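Side-chain contacts in N-acetylglucosamine 2-epimerase (Xylella fastidiosa, PDB 3GT5), which probably isomerises or epimerises sugars, as do other members of the N-acylglucosamine 2-epimerase family: residues S16-F21 against H378-C383; F10-I15 against Y65-T70; A20-R25 against E368-G373; R337-A342 against G352-L357. All coordinates share one frame; numbering follows the deposited sequence.

Contact 1. Residues S16-F21 against H378-C383; sequences SDTMAF and HTMGAC
Within segments 16-21 and 378-383 the nearest CA atoms are those of T18 and M380, 7.5 Å apart, close enough for the side chain of M380 to span most of the way and meet T18 and M19. Its chain runs extended to SD and then turns back (chi3 -71°), so that the thioether reaches the other helix with the methyl folded alongside. T18 meets it tip to tip: CG2, which lies anti to the backbone N, stands 3.7 Å from M380 SD. M19 crosses the end of M380 at about a right angle, and the two SD atoms are only 3.4 Å apart, a close sulfur-sulfur packing. M19 is itself bent at chi2 and chi3, and it also touches Y61 and A64 of helix 51-68. Methionine suits both places because a flexible, polarisable chain can adapt its bends to the surfaces it packs on. The other branch of T18 has a polar task: OG1 lies 2.6 Å from a water, and that water donates to T379 OG1 at 2.9 Å. These are the first and last helices of a fold consistent with the (alpha/alpha)6 barrel of this family. They meet here through soft, apolar thioethers, with one bridging water linking two buried threonine hydroxyls, each of which has a further partner, H14 O for T18 and D376 OD1 for T379.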
loop_
_atom_site.group_PDB
_atom_site.type_symbol
_atom_site.label_atom_id
_atom_site.label_comp_id
_atom_site.label_asym_id
_atom_site.label_seq_id
_atom_site.Cartn_x
_atom_site.Cartn_y
_atom_site.Cartn_z
ATOM N N SER A 16 -7.008 -0.474 17.065
ATOM C CA SER A 16 -6.724 -1.360 18.175
ATOM C C SER A 16 -7.473 -2.682 18.016
ATOM O O SER A 16 -6.971 -3.733 18.384
ATOM C CB SER A 16 -7.048 -0.670 19.507
ATOM O OG SER A 16 -6.100 0.367 19.757
ATOM N N ASP A 17 -8.663 -2.626 17.424
ATOM C CA ASP A 17 -9.412 -3.872 17.147
ATOM C C ASP A 17 -8.659 -4.759 16.120
ATOM O O ASP A 17 -8.523 -5.987 16.263
ATOM C CB ASP A 17 -10.801 -3.590 16.597
ATOM C CG ASP A 17 -11.755 -2.910 17.597
ATOM O OD1 ASP A 17 -11.577 -2.959 18.833
ATOM O OD2 ASP A 17 -12.727 -2.301 17.115
ATOM N N THR A 18 -8.132 -4.134 15.079
ATOM C CA THR A 18 -7.376 -4.888 14.064
ATOM C C THR A 18 -6.051 -5.417 14.632
ATOM O O THR A 18 -5.656 -6.539 14.406
ATOM C CB THR A 18 -7.171 -4.014 12.841
ATOM O OG1 THR A 18 -8.446 -3.586 12.345
ATOM C CG2 THR A 18 -6.367 -4.756 11.766
ATOM N N MET A 19 -5.371 -4.619 15.443
ATOM C CA MET A 19 -4.172 -5.104 16.131
ATOM C C MET A 19 -4.470 -6.309 17.031
ATOM O O MET A 19 -3.670 -7.223 17.086
ATOM C CB MET A 19 -3.467 -4.014 16.918
ATOM C CG MET A 19 -2.840 -2.903 16.066
ATOM S SD MET A 19 -1.471 -3.474 14.969
ATOM C CE MET A 19 -0.248 -3.998 16.179
ATOM N N ALA A 20 -5.640 -6.321 17.662
ATOM C CA ALA A 20 -6.037 -7.444 18.503
ATOM C C ALA A 20 -6.244 -8.723 17.692
ATOM O O ALA A 20 -6.028 -9.803 18.221
ATOM C CB ALA A 20 -7.291 -7.081 19.367
ATOM N N PHE A 21 -6.606 -8.629 16.411
ATOM C CA PHE A 21 -6.685 -9.814 15.547
ATOM C C PHE A 21 -5.296 -10.450 15.342
ATOM O O PHE A 21 -5.101 -11.679 15.453
ATOM C CB PHE A 21 -7.293 -9.460 14.158
ATOM C CG PHE A 21 -7.277 -10.587 13.201
ATOM C CD1 PHE A 21 -8.240 -11.570 13.273
ATOM C CD2 PHE A 21 -6.275 -10.734 12.269
ATOM C CE1 PHE A 21 -8.231 -12.614 12.413
ATOM C CE2 PHE A 21 -6.264 -11.811 11.406
ATOM C CZ PHE A 21 -7.245 -12.740 11.476
ATOM N N HIS A 378 -3.113 -1.637 4.752
ATOM C CA HIS A 378 -3.922 -0.664 4.056
ATOM C C HIS A 378 -5.028 -0.090 4.941
ATOM O O HIS A 378 -5.328 1.112 4.823
ATOM C CB HIS A 378 -4.635 -1.240 2.825
ATOM C CG HIS A 378 -3.775 -1.435 1.632
ATOM N ND1 HIS A 378 -3.397 -0.399 0.809
ATOM C CD2 HIS A 378 -3.264 -2.562 1.081
ATOM C CE1 HIS A 378 -2.703 -0.880 -0.207
ATOM N NE2 HIS A 378 -2.599 -2.189 -0.062
ATOM N N THR A 379 -5.662 -0.914 5.793
ATOM C CA THR A 379 -6.807 -0.419 6.545
ATOM C C THR A 379 -6.377 0.386 7.779
ATOM O O THR A 379 -6.873 1.484 8.038
ATOM C CB THR A 379 -7.749 -1.574 6.902
ATOM O OG1 THR A 379 -7.062 -2.505 7.753
ATOM C CG2 THR A 379 -8.148 -2.260 5.628
ATOM N N MET A 380 -5.461 -0.169 8.548
ATOM C CA MET A 380 -4.854 0.577 9.658
ATOM C C MET A 380 -4.091 1.800 9.184
ATOM O O MET A 380 -4.198 2.871 9.791
ATOM C CB MET A 380 -3.941 -0.317 10.496
ATOM C CG MET A 380 -4.679 -1.372 11.395
ATOM S SD MET A 380 -3.615 -2.353 12.549
ATOM C CE MET A 380 -2.774 -3.397 11.307
ATOM N N GLY A 381 -3.360 1.665 8.092
ATOM C CA GLY A 381 -2.682 2.815 7.466
ATOM C C GLY A 381 -3.598 3.974 7.068
ATOM O O GLY A 381 -3.248 5.142 7.239
ATOM N N ALA A 382 -4.755 3.651 6.494
ATOM C CA ALA A 382 -5.743 4.631 6.206
ATOM C C ALA A 382 -6.207 5.352 7.473
ATOM O O ALA A 382 -6.372 6.575 7.473
ATOM C CB ALA A 382 -6.955 3.990 5.474
ATOM N N CYS A 383 -6.425 4.609 8.547
ATOM C CA CYS A 383 -6.860 5.200 9.820
ATOM C C CYS A 383 -5.758 6.087 10.412
ATOM O O CYS A 383 -6.034 7.182 10.901
ATOM C CB CYS A 383 -7.263 4.128 10.826
ATOM S SG CYS A 383 -8.787 3.298 10.293
HETATM O O HOH W 1 -8.051 -1.832 10.399
#

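Contact 2. Residues F10-I15 against Y65-T70; sequences FLRTHI and YLQFGT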
loop_
_atom_site.group_PDB
_atom_site.type_symbol
_atom_site.label_atom_id
_atom_site.label_comp_id
_atom_site.label_asym_id
_atom_site.label_seq_id
_atom_site.Cartn_x
_atom_site.Cartn_y
_atom_site.Cartn_z
ATOM N N PHE A 10 -13.184 6.730 17.187
ATOM C CA PHE A 10 -13.525 5.663 16.286
ATOM C C PHE A 10 -12.242 5.092 15.657
ATOM O O PHE A 10 -12.020 3.864 15.651
ATOM C CB PHE A 10 -14.483 6.112 15.184
ATOM C CG PHE A 10 -14.650 5.068 14.150
ATOM C CD1 PHE A 10 -15.462 3.962 14.418
ATOM C CD2 PHE A 10 -13.926 5.119 12.961
ATOM C CE1 PHE A 10 -15.566 2.928 13.532
ATOM C CE2 PHE A 10 -14.026 4.085 12.079
ATOM C CZ PHE A 10 -14.830 2.982 12.360
ATOM N N LEU A 11 -11.432 5.975 15.088
ATOM C CA LEU A 11 -10.235 5.519 14.345
ATOM C C LEU A 11 -9.238 4.756 15.215
ATOM O O LEU A 11 -8.700 3.692 14.826
ATOM C CB LEU A 11 -9.560 6.699 13.614
ATOM C CG LEU A 11 -10.484 7.383 12.583
ATOM C CD1 LEU A 11 -10.045 8.805 12.219
ATOM C CD2 LEU A 11 -10.605 6.528 11.333
ATOM N N ARG A 12 -8.979 5.271 16.424
ATOM C CA ARG A 12 -8.064 4.609 17.337
ATOM C C ARG A 12 -8.583 3.250 17.798
ATOM O O ARG A 12 -7.831 2.284 17.854
ATOM C CB ARG A 12 -7.748 5.504 18.561
ATOM C CG ARG A 12 -6.818 6.692 18.196
ATOM C CD ARG A 12 -6.523 7.672 19.404
ATOM N NE ARG A 12 -6.463 6.939 20.678
ATOM C CZ ARG A 12 -5.369 6.577 21.369
ATOM N NH1 ARG A 12 -4.126 6.891 20.983
ATOM N NH2 ARG A 12 -5.533 5.883 22.506
ATOM N N THR A 13 -9.886 3.194 18.081
ATOM C CA THR A 13 -10.506 1.963 18.518
ATOM C C THR A 13 -10.438 0.961 17.385
ATOM O O THR A 13 -10.166 -0.194 17.623
ATOM C CB THR A 13 -11.970 2.166 18.994
ATOM O OG1 THR A 13 -11.988 3.156 20.038
ATOM C CG2 THR A 13 -12.582 0.852 19.554
ATOM N N HIS A 14 -10.700 1.405 16.164
ATOM C CA HIS A 14 -10.670 0.498 15.029
ATOM C C HIS A 14 -9.285 -0.078 14.795
ATOM O O HIS A 14 -9.145 -1.287 14.544
ATOM C CB HIS A 14 -11.223 1.144 13.763
ATOM C CG HIS A 14 -11.235 0.211 12.601
ATOM N ND1 HIS A 14 -11.904 -1.001 12.634
ATOM C CD2 HIS A 14 -10.563 0.239 11.424
ATOM C CE1 HIS A 14 -11.689 -1.645 11.494
ATOM N NE2 HIS A 14 -10.889 -0.904 10.735
ATOM N N ILE A 15 -8.267 0.770 14.867
ATOM C CA ILE A 15 -6.903 0.309 14.742
ATOM C C ILE A 15 -6.569 -0.741 15.838
ATOM O O ILE A 15 -5.979 -1.799 15.601
ATOM C CB ILE A 15 -5.885 1.479 14.823
ATOM C CG1 ILE A 15 -5.943 2.371 13.579
ATOM C CG2 ILE A 15 -4.415 0.874 14.983
ATOM C CD1 ILE A 15 -5.331 3.796 13.788
ATOM N N TYR A 65 2.921 1.289 17.616
ATOM C CA TYR A 65 3.771 1.769 18.711
ATOM C C TYR A 65 3.766 3.298 18.803
ATOM O O TYR A 65 3.641 3.839 19.905
ATOM C CB TYR A 65 5.184 1.276 18.542
ATOM C CG TYR A 65 6.123 1.896 19.545
ATOM C CD1 TYR A 65 6.122 1.490 20.873
ATOM C CD2 TYR A 65 7.008 2.861 19.149
ATOM C CE1 TYR A 65 7.021 2.046 21.789
ATOM C CE2 TYR A 65 7.893 3.437 20.028
ATOM C CZ TYR A 65 7.886 3.041 21.339
ATOM O OH TYR A 65 8.790 3.627 22.171
ATOM N N LEU A 66 3.870 4.000 17.663
ATOM C CA LEU A 66 3.837 5.474 17.629
ATOM C C LEU A 66 2.499 6.027 18.124
ATOM O O LEU A 66 2.437 7.083 18.746
ATOM C CB LEU A 66 4.140 6.011 16.218
ATOM C CG LEU A 66 5.574 5.812 15.741
ATOM C CD1 LEU A 66 5.750 6.385 14.338
ATOM C CD2 LEU A 66 6.642 6.426 16.718
ATOM N N GLN A 67 1.427 5.291 17.887
ATOM C CA GLN A 67 0.130 5.736 18.337
ATOM C C GLN A 67 -0.145 5.430 19.797
ATOM O O GLN A 67 -0.709 6.285 20.497
ATOM C CB GLN A 67 -0.951 5.101 17.450
ATOM C CG GLN A 67 -2.375 5.515 17.775
ATOM C CD GLN A 67 -2.625 7.017 17.746
ATOM O OE1 GLN A 67 -3.232 7.579 18.687
ATOM N NE2 GLN A 67 -2.165 7.679 16.722
ATOM N N PHE A 68 0.219 4.234 20.244
ATOM C CA PHE A 68 -0.208 3.722 21.540
ATOM C C PHE A 68 0.941 3.586 22.567
ATOM O O PHE A 68 0.681 3.533 23.783
ATOM C CB PHE A 68 -0.924 2.381 21.377
ATOM C CG PHE A 68 -2.149 2.464 20.546
ATOM C CD1 PHE A 68 -3.273 3.147 21.014
ATOM C CD2 PHE A 68 -2.203 1.867 19.302
ATOM C CE1 PHE A 68 -4.426 3.252 20.241
ATOM C CE2 PHE A 68 -3.357 1.974 18.527
ATOM C CZ PHE A 68 -4.467 2.679 19.012
ATOM N N GLY A 69 2.195 3.503 22.113
ATOM C CA GLY A 69 3.345 3.280 23.003
ATOM C C GLY A 69 3.578 1.891 23.587
ATOM O O GLY A 69 4.461 1.692 24.431
ATOM N N THR A 70 2.836 0.894 23.126
ATOM C CA THR A 70 2.873 -0.422 23.737
ATOM C C THR A 70 4.227 -1.095 23.488
ATOM O O THR A 70 4.609 -1.284 22.347
ATOM C CB THR A 70 1.760 -1.271 23.111
ATOM O OG1 THR A 70 0.595 -0.442 22.962
ATOM C CG2 THR A 70 1.502 -2.534 23.912
#
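The guanidinium of R12 has F68 over one of its faces, with F68 CE1 3.6 Å from R12 CZ and set toward the rim of the group. The two planes are turned 61° apart, so a corner of the ring, not its flat side, presses on the cation. The two side chains run past each other in opposite directions. A bend at chi3 of 34°, well away from a staggered value, swings the R12 head round to Q67, where NH1 donates a short 2.6 Å bond to OE1. The N-H points at the oxygen with a bend (149°), and the donor sits in the amide plane on a lone pair of OE1, itself close to the guanidinium plane. Q67 CG, anti to its backbone N, lies 3.6 Å above the centre of the F68 ring, so the glutamine packs on the phenylalanine while its amide takes the arginine. At the ring edge, F68 CZ is 3.6 Å from R12 O and F68 CE2 is 3.9 Å from I15 CG2, the branched isoleucine filling the inner part of the seam. Helix 51-68 ends here, with G69 taking the positive phi that leads out of it. This partly buried joint between the first two helices thus pairs a neutral amide with a charged head: the cation gains a directed bond and contact with one corner of an aromatic ring, but none of the residues of 65-70 it meets carries a negative charge.

Contact 3. Residues A20-R25 against E368-G373; sequences AFYHPR and EKSPAG
Y22 and S370 join through their hydroxyls: S370 OG donates to Y22 OH over 2.8 Å, arriving at the edge of the phenol near its plane. Beside them F21 and K369 come from opposite directions. K369 CD lies 4.0 Å from the centroid of the F21 ring, an off-centre CH-pi contact, and is nearest to F21 CZ, at 3.6 Å. Lysine suits the place because its methylenes pack on the aromatic while a bend at chi3 (-85°) carries NZ onward to D348 in a salt bridge and to the carbonyls of D39 and G352. Both K369 and S370 face F37, a geometry that fits a classic beta bulge, consistent with both side chains turning to the same end of helix 8-22. F21 CD2 stands 3.6 Å above the middle of the Y22 ring. Further out, Y22 OH is also hydrogen-bonded to D376 OD2, and S370 OG to K374 NZ, so each hydroxyl in this buried spot has a second partner. On the helix side, R25 NH1 donates to F21 O at 2.7 Å, nearly straight at 166°, occupying a carbonyl at the helix end.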
loop_
_atom_site.group_PDB
_atom_site.type_symbol
_atom_site.label_atom_id
_atom_site.label_comp_id
_atom_site.label_asym_id
_atom_site.label_seq_id
_atom_site.Cartn_x
_atom_site.Cartn_y
_atom_site.Cartn_z
ATOM N N ALA A 20 -5.640 -6.321 17.662
ATOM C CA ALA A 20 -6.037 -7.444 18.503
ATOM C C ALA A 20 -6.244 -8.723 17.692
ATOM O O ALA A 20 -6.028 -9.803 18.221
ATOM C CB ALA A 20 -7.291 -7.081 19.367
ATOM N N PHE A 21 -6.606 -8.629 16.411
ATOM C CA PHE A 21 -6.685 -9.814 15.547
ATOM C C PHE A 21 -5.296 -10.450 15.342
ATOM O O PHE A 21 -5.101 -11.679 15.453
ATOM C CB PHE A 21 -7.293 -9.460 14.158
ATOM C CG PHE A 21 -7.277 -10.587 13.201
ATOM C CD1 PHE A 21 -8.240 -11.570 13.273
ATOM C CD2 PHE A 21 -6.275 -10.734 12.269
ATOM C CE1 PHE A 21 -8.231 -12.614 12.413
ATOM C CE2 PHE A 21 -6.264 -11.811 11.406
ATOM C CZ PHE A 21 -7.245 -12.740 11.476
ATOM N N TYR A 22 -4.302 -9.621 15.014
ATOM C CA TYR A 22 -2.987 -10.128 14.601
ATOM C C TYR A 22 -2.059 -10.394 15.796
ATOM O O TYR A 22 -1.226 -11.254 15.738
ATOM C CB TYR A 22 -2.290 -9.100 13.704
ATOM C CG TYR A 22 -2.861 -9.030 12.328
ATOM C CD1 TYR A 22 -3.691 -7.970 11.957
ATOM C CD2 TYR A 22 -2.610 -10.048 11.388
ATOM C CE1 TYR A 22 -4.282 -7.912 10.695
ATOM C CE2 TYR A 22 -3.166 -9.962 10.073
ATOM C CZ TYR A 22 -3.991 -8.914 9.755
ATOM O OH TYR A 22 -4.537 -8.813 8.499
ATOM N N HIS A 23 -2.192 -9.590 16.839
ATOM C CA HIS A 23 -1.251 -9.629 17.950
ATOM C C HIS A 23 -1.826 -10.430 19.121
ATOM O O HIS A 23 -2.952 -10.158 19.529
ATOM C CB HIS A 23 -0.911 -8.209 18.435
ATOM C CG HIS A 23 0.180 -8.209 19.455
ATOM N ND1 HIS A 23 1.474 -8.520 19.124
ATOM C CD2 HIS A 23 0.156 -8.044 20.800
ATOM C CE1 HIS A 23 2.217 -8.527 20.222
ATOM N NE2 HIS A 23 1.438 -8.250 21.252
ATOM N N PRO A 24 -1.064 -11.411 19.657
ATOM C CA PRO A 24 0.304 -11.794 19.303
ATOM C C PRO A 24 0.416 -13.034 18.378
ATOM O O PRO A 24 1.516 -13.553 18.143
ATOM C CB PRO A 24 0.905 -12.095 20.667
ATOM C CG PRO A 24 -0.228 -12.864 21.331
ATOM C CD PRO A 24 -1.487 -12.068 20.913
ATOM N N ARG A 25 -0.696 -13.488 17.818
ATOM C CA ARG A 25 -0.709 -14.737 17.061
ATOM C C ARG A 25 0.135 -14.731 15.774
ATOM O O ARG A 25 0.575 -15.791 15.325
ATOM C CB ARG A 25 -2.138 -15.147 16.738
ATOM C CG ARG A 25 -2.873 -15.677 17.959
ATOM C CD ARG A 25 -4.341 -15.948 17.689
ATOM N NE ARG A 25 -5.008 -14.786 17.086
ATOM C CZ ARG A 25 -6.287 -14.767 16.732
ATOM N NH1 ARG A 25 -6.820 -13.667 16.180
ATOM N NH2 ARG A 25 -7.044 -15.825 16.959
ATOM N N GLU A 368 -10.357 -17.187 4.014
ATOM C CA GLU A 368 -8.957 -16.740 3.935
ATOM C C GLU A 368 -8.853 -15.224 4.068
ATOM O O GLU A 368 -8.719 -14.506 3.096
ATOM C CB GLU A 368 -8.327 -17.251 2.645
ATOM C CG GLU A 368 -8.260 -18.764 2.648
ATOM C CD GLU A 368 -7.624 -19.385 1.396
ATOM O OE1 GLU A 368 -7.242 -18.690 0.441
ATOM O OE2 GLU A 368 -7.523 -20.628 1.360
ATOM N N LYS A 369 -8.953 -14.749 5.310
ATOM C CA LYS A 369 -8.983 -13.340 5.621
ATOM C C LYS A 369 -7.738 -12.608 5.169
ATOM O O LYS A 369 -7.831 -11.553 4.568
ATOM C CB LYS A 369 -9.138 -13.121 7.124
ATOM C CG LYS A 369 -9.098 -11.665 7.577
ATOM C CD LYS A 369 -9.533 -11.536 9.013
ATOM C CE LYS A 369 -11.028 -11.442 9.219
ATOM N NZ LYS A 369 -11.379 -11.681 10.652
ATOM N N SER A 370 -6.592 -13.168 5.498
ATOM C CA SER A 370 -5.325 -12.497 5.222
ATOM C C SER A 370 -4.331 -13.511 4.695
ATOM O O SER A 370 -3.528 -14.052 5.437
ATOM C CB SER A 370 -4.746 -11.836 6.456
ATOM O OG SER A 370 -5.573 -10.838 6.947
ATOM N N PRO A 371 -4.340 -13.722 3.379
ATOM C CA PRO A 371 -3.247 -14.460 2.759
ATOM C C PRO A 371 -1.989 -13.583 2.673
ATOM O O PRO A 371 -2.023 -12.395 2.996
ATOM C CB PRO A 371 -3.795 -14.816 1.371
ATOM C CG PRO A 371 -5.046 -13.980 1.177
ATOM C CD PRO A 371 -5.294 -13.176 2.397
ATOM N N ALA A 372 -0.907 -14.170 2.202
ATOM C CA ALA A 372 0.369 -13.475 2.016
ATOM C C ALA A 372 0.140 -12.211 1.230
ATOM O O ALA A 372 -0.589 -12.203 0.232
ATOM C CB ALA A 372 1.350 -14.370 1.291
ATOM N N GLY A 373 0.742 -11.117 1.717
ATOM C CA GLY A 373 0.533 -9.789 1.145
ATOM C C GLY A 373 -0.409 -8.925 1.994
ATOM O O GLY A 373 -0.266 -7.691 2.039
#

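Contact 4. Residues R337-A342 against G352-L357; sequences RLWAYA and GAWYRL
W339 has an unusual chi1 of -95°, off the staggered values, which leans its indole out from helix 329-346 toward the chain at 352-357, while W354, with CG beside its backbone N (chi1 -68°), sends its own indole back to meet it. The six-membered rings are what touch: W339 CZ3 lies 3.9 Å from W354 CZ2, and the centroids are 5.9 Å apart. With the planes at 60° the pair is oblique, neither stacked nor edge-to-face, and the long axes of the side chains cross at about a right angle. Tryptophan suits position 339 because it offers a broad apolar surface to several neighbours at once. A342, one turn further along the helix, adds its methyl to the far end of W354, with A342 CB 3.5 Å from W354 CH2 and 3.8 Å from W354 CZ3. A small residue is apt there, since the indole comes nearly down to the helix surface. The contact fastens the segment that follows helix 329-346 back onto that same helix, in a fold consistent with the (alpha/alpha)6 barrel, where long connections run across one end of the helices. W354 also reaches beyond this helix: its NE1 is hydrogen-bonded to H14 NE2 of helix 8-22, while its backbone N and O are held by D376 and K374. W339 also stacks with F5 and meets F10 and Y335 edge-to-face.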
loop_
_atom_site.group_PDB
_atom_site.type_symbol
_atom_site.label_atom_id
_atom_site.label_comp_id
_atom_site.label_asym_id
_atom_site.label_seq_id
_atom_site.Cartn_x
_atom_site.Cartn_y
_atom_site.Cartn_z
ATOM N N ARG A 337 -19.840 7.550 3.366
ATOM C CA ARG A 337 -20.456 6.411 2.672
ATOM C C ARG A 337 -19.506 5.232 2.484
ATOM O O ARG A 337 -19.925 4.054 2.516
ATOM C CB ARG A 337 -21.181 6.837 1.367
ATOM C CG ARG A 337 -20.365 7.135 0.145
ATOM C CD ARG A 337 -21.319 7.408 -1.094
ATOM N NE ARG A 337 -22.216 8.567 -0.906
ATOM C CZ ARG A 337 -21.951 9.862 -1.177
ATOM N NH1 ARG A 337 -20.798 10.273 -1.689
ATOM N NH2 ARG A 337 -22.878 10.784 -0.940
ATOM N N LEU A 338 -18.218 5.537 2.296
ATOM C CA LEU A 338 -17.206 4.493 2.196
ATOM C C LEU A 338 -17.122 3.751 3.522
ATOM O O LEU A 338 -17.092 2.527 3.552
ATOM C CB LEU A 338 -15.833 5.089 1.792
ATOM C CG LEU A 338 -15.764 5.414 0.287
ATOM C CD1 LEU A 338 -14.632 6.405 0.010
ATOM C CD2 LEU A 338 -15.566 4.186 -0.562
ATOM N N TRP A 339 -17.065 4.500 4.625
ATOM C CA TRP A 339 -17.045 3.824 5.931
ATOM C C TRP A 339 -18.349 3.047 6.201
ATOM O O TRP A 339 -18.285 1.972 6.765
ATOM C CB TRP A 339 -16.778 4.811 7.071
ATOM C CG TRP A 339 -15.376 4.914 7.484
ATOM C CD1 TRP A 339 -14.599 6.036 7.501
ATOM C CD2 TRP A 339 -14.571 3.863 8.006
ATOM N NE1 TRP A 339 -13.348 5.734 7.981
ATOM C CE2 TRP A 339 -13.306 4.409 8.304
ATOM C CE3 TRP A 339 -14.799 2.510 8.278
ATOM C CZ2 TRP A 339 -12.280 3.637 8.840
ATOM C CZ3 TRP A 339 -13.782 1.746 8.779
ATOM C CH2 TRP A 339 -12.535 2.309 9.062
ATOM N N ALA A 340 -19.501 3.609 5.834
ATOM C CA ALA A 340 -20.773 2.920 6.065
ATOM C C ALA A 340 -20.781 1.586 5.349
ATOM O O ALA A 340 -21.183 0.573 5.911
ATOM C CB ALA A 340 -21.941 3.763 5.640
ATOM N N TYR A 341 -20.332 1.577 4.083
ATOM C CA TYR A 341 -20.164 0.307 3.369
ATOM C C TYR A 341 -19.190 -0.677 4.053
ATOM O O TYR A 341 -19.463 -1.866 4.272
ATOM C CB TYR A 341 -19.694 0.573 1.940
ATOM C CG TYR A 341 -19.413 -0.708 1.244
ATOM C CD1 TYR A 341 -20.455 -1.520 0.806
ATOM C CD2 TYR A 341 -18.124 -1.168 1.073
ATOM C CE1 TYR A 341 -20.200 -2.722 0.223
ATOM C CE2 TYR A 341 -17.859 -2.390 0.500
ATOM C CZ TYR A 341 -18.906 -3.173 0.070
ATOM O OH TYR A 341 -18.687 -4.426 -0.505
ATOM N N ALA A 342 -18.015 -0.173 4.357
ATOM C CA ALA A 342 -16.985 -0.996 4.975
ATOM C C ALA A 342 -17.443 -1.525 6.329
ATOM O O ALA A 342 -17.263 -2.680 6.629
ATOM C CB ALA A 342 -15.693 -0.169 5.108
ATOM N N GLY A 352 -12.340 -9.205 14.181
ATOM C CA GLY A 352 -11.542 -8.014 13.880
ATOM C C GLY A 352 -10.782 -8.176 12.567
ATOM O O GLY A 352 -10.652 -9.299 12.026
ATOM N N ALA A 353 -10.302 -7.021 12.065
ATOM C CA ALA A 353 -9.574 -6.898 10.804
ATOM C C ALA A 353 -10.631 -6.983 9.707
ATOM O O ALA A 353 -11.805 -7.194 9.995
ATOM C CB ALA A 353 -8.483 -7.953 10.678
ATOM N N TRP A 354 -10.245 -6.737 8.459
ATOM C CA TRP A 354 -11.185 -6.718 7.353
ATOM C C TRP A 354 -11.097 -8.003 6.545
ATOM O O TRP A 354 -10.041 -8.659 6.476
ATOM C CB TRP A 354 -10.853 -5.556 6.387
ATOM C CG TRP A 354 -11.062 -4.127 6.871
ATOM C CD1 TRP A 354 -10.764 -3.595 8.111
ATOM C CD2 TRP A 354 -11.497 -3.017 6.073
ATOM N NE1 TRP A 354 -11.023 -2.263 8.126
ATOM C CE2 TRP A 354 -11.461 -1.869 6.890
ATOM C CE3 TRP A 354 -11.888 -2.878 4.746
ATOM C CZ2 TRP A 354 -11.848 -0.626 6.430
ATOM C CZ3 TRP A 354 -12.259 -1.645 4.293
ATOM C CH2 TRP A 354 -12.246 -0.533 5.117
ATOM N N TYR A 355 -12.217 -8.390 5.928
ATOM C CA TYR A 355 -12.172 -9.441 4.913
ATOM C C TYR A 355 -11.374 -8.924 3.741
ATOM O O TYR A 355 -11.365 -7.723 3.521
ATOM C CB TYR A 355 -13.552 -9.851 4.455
ATOM C CG TYR A 355 -14.447 -10.275 5.603
ATOM C CD1 TYR A 355 -14.068 -11.290 6.451
ATOM C CD2 TYR A 355 -15.666 -9.638 5.822
ATOM C CE1 TYR A 355 -14.907 -11.686 7.526
ATOM C CE2 TYR A 355 -16.507 -10.004 6.876
ATOM C CZ TYR A 355 -16.100 -11.049 7.725
ATOM O OH TYR A 355 -16.911 -11.424 8.768
ATOM N N ARG A 356 -10.690 -9.809 3.008
ATOM C CA ARG A 356 -9.927 -9.353 1.838
ATOM C C ARG A 356 -10.836 -8.872 0.681
ATOM O O ARG A 356 -10.618 -7.812 0.106
ATOM C CB ARG A 356 -8.922 -10.388 1.368
ATOM C CG ARG A 356 -8.013 -9.930 0.220
ATOM C CD ARG A 356 -6.958 -10.955 -0.153
ATOM N NE ARG A 356 -7.531 -12.021 -0.989
ATOM C CZ ARG A 356 -7.589 -12.016 -2.319
ATOM N NH1 ARG A 356 -8.145 -13.049 -2.947
ATOM N NH2 ARG A 356 -7.088 -11.012 -3.037
ATOM N N LEU A 357 -11.866 -9.642 0.341
ATOM C CA LEU A 357 -12.741 -9.261 -0.727
ATOM C C LEU A 357 -14.104 -9.922 -0.609
ATOM O O LEU A 357 -14.267 -10.896 0.119
ATOM C CB LEU A 357 -12.096 -9.602 -2.077
ATOM C CG LEU A 357 -12.153 -11.059 -2.532
ATOM C CD1 LEU A 357 -11.691 -11.158 -4.018
ATOM C CD2 LEU A 357 -11.303 -11.909 -1.633
#

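How the contacts relate
Contacts 1, 3 and 4 are buried, whereas contact 2 lies nearer the surface and can afford a charged arginine. Helix 8-22 supplies one side of contacts 1, 2 and 3: it packs on both helix 51-68 and helix 377-387 along its length, and its C-terminal end meets the loop at 368-373. Chemistry differs among the three, from an arginine-amide bond in contact 2 to thioether packing in contact 1 and hydroxyls with a lysine chain in contact 3. Contact 4 is wholly apolar across its segments and uses another helix, yet joins the rest: C383 of contact 1 packs against both W339 and I15, and hydrogen bonds link contact 4 to contacts 2 and 3. Contacts 2 and 3 do not touch, their centres about 17 Å apart.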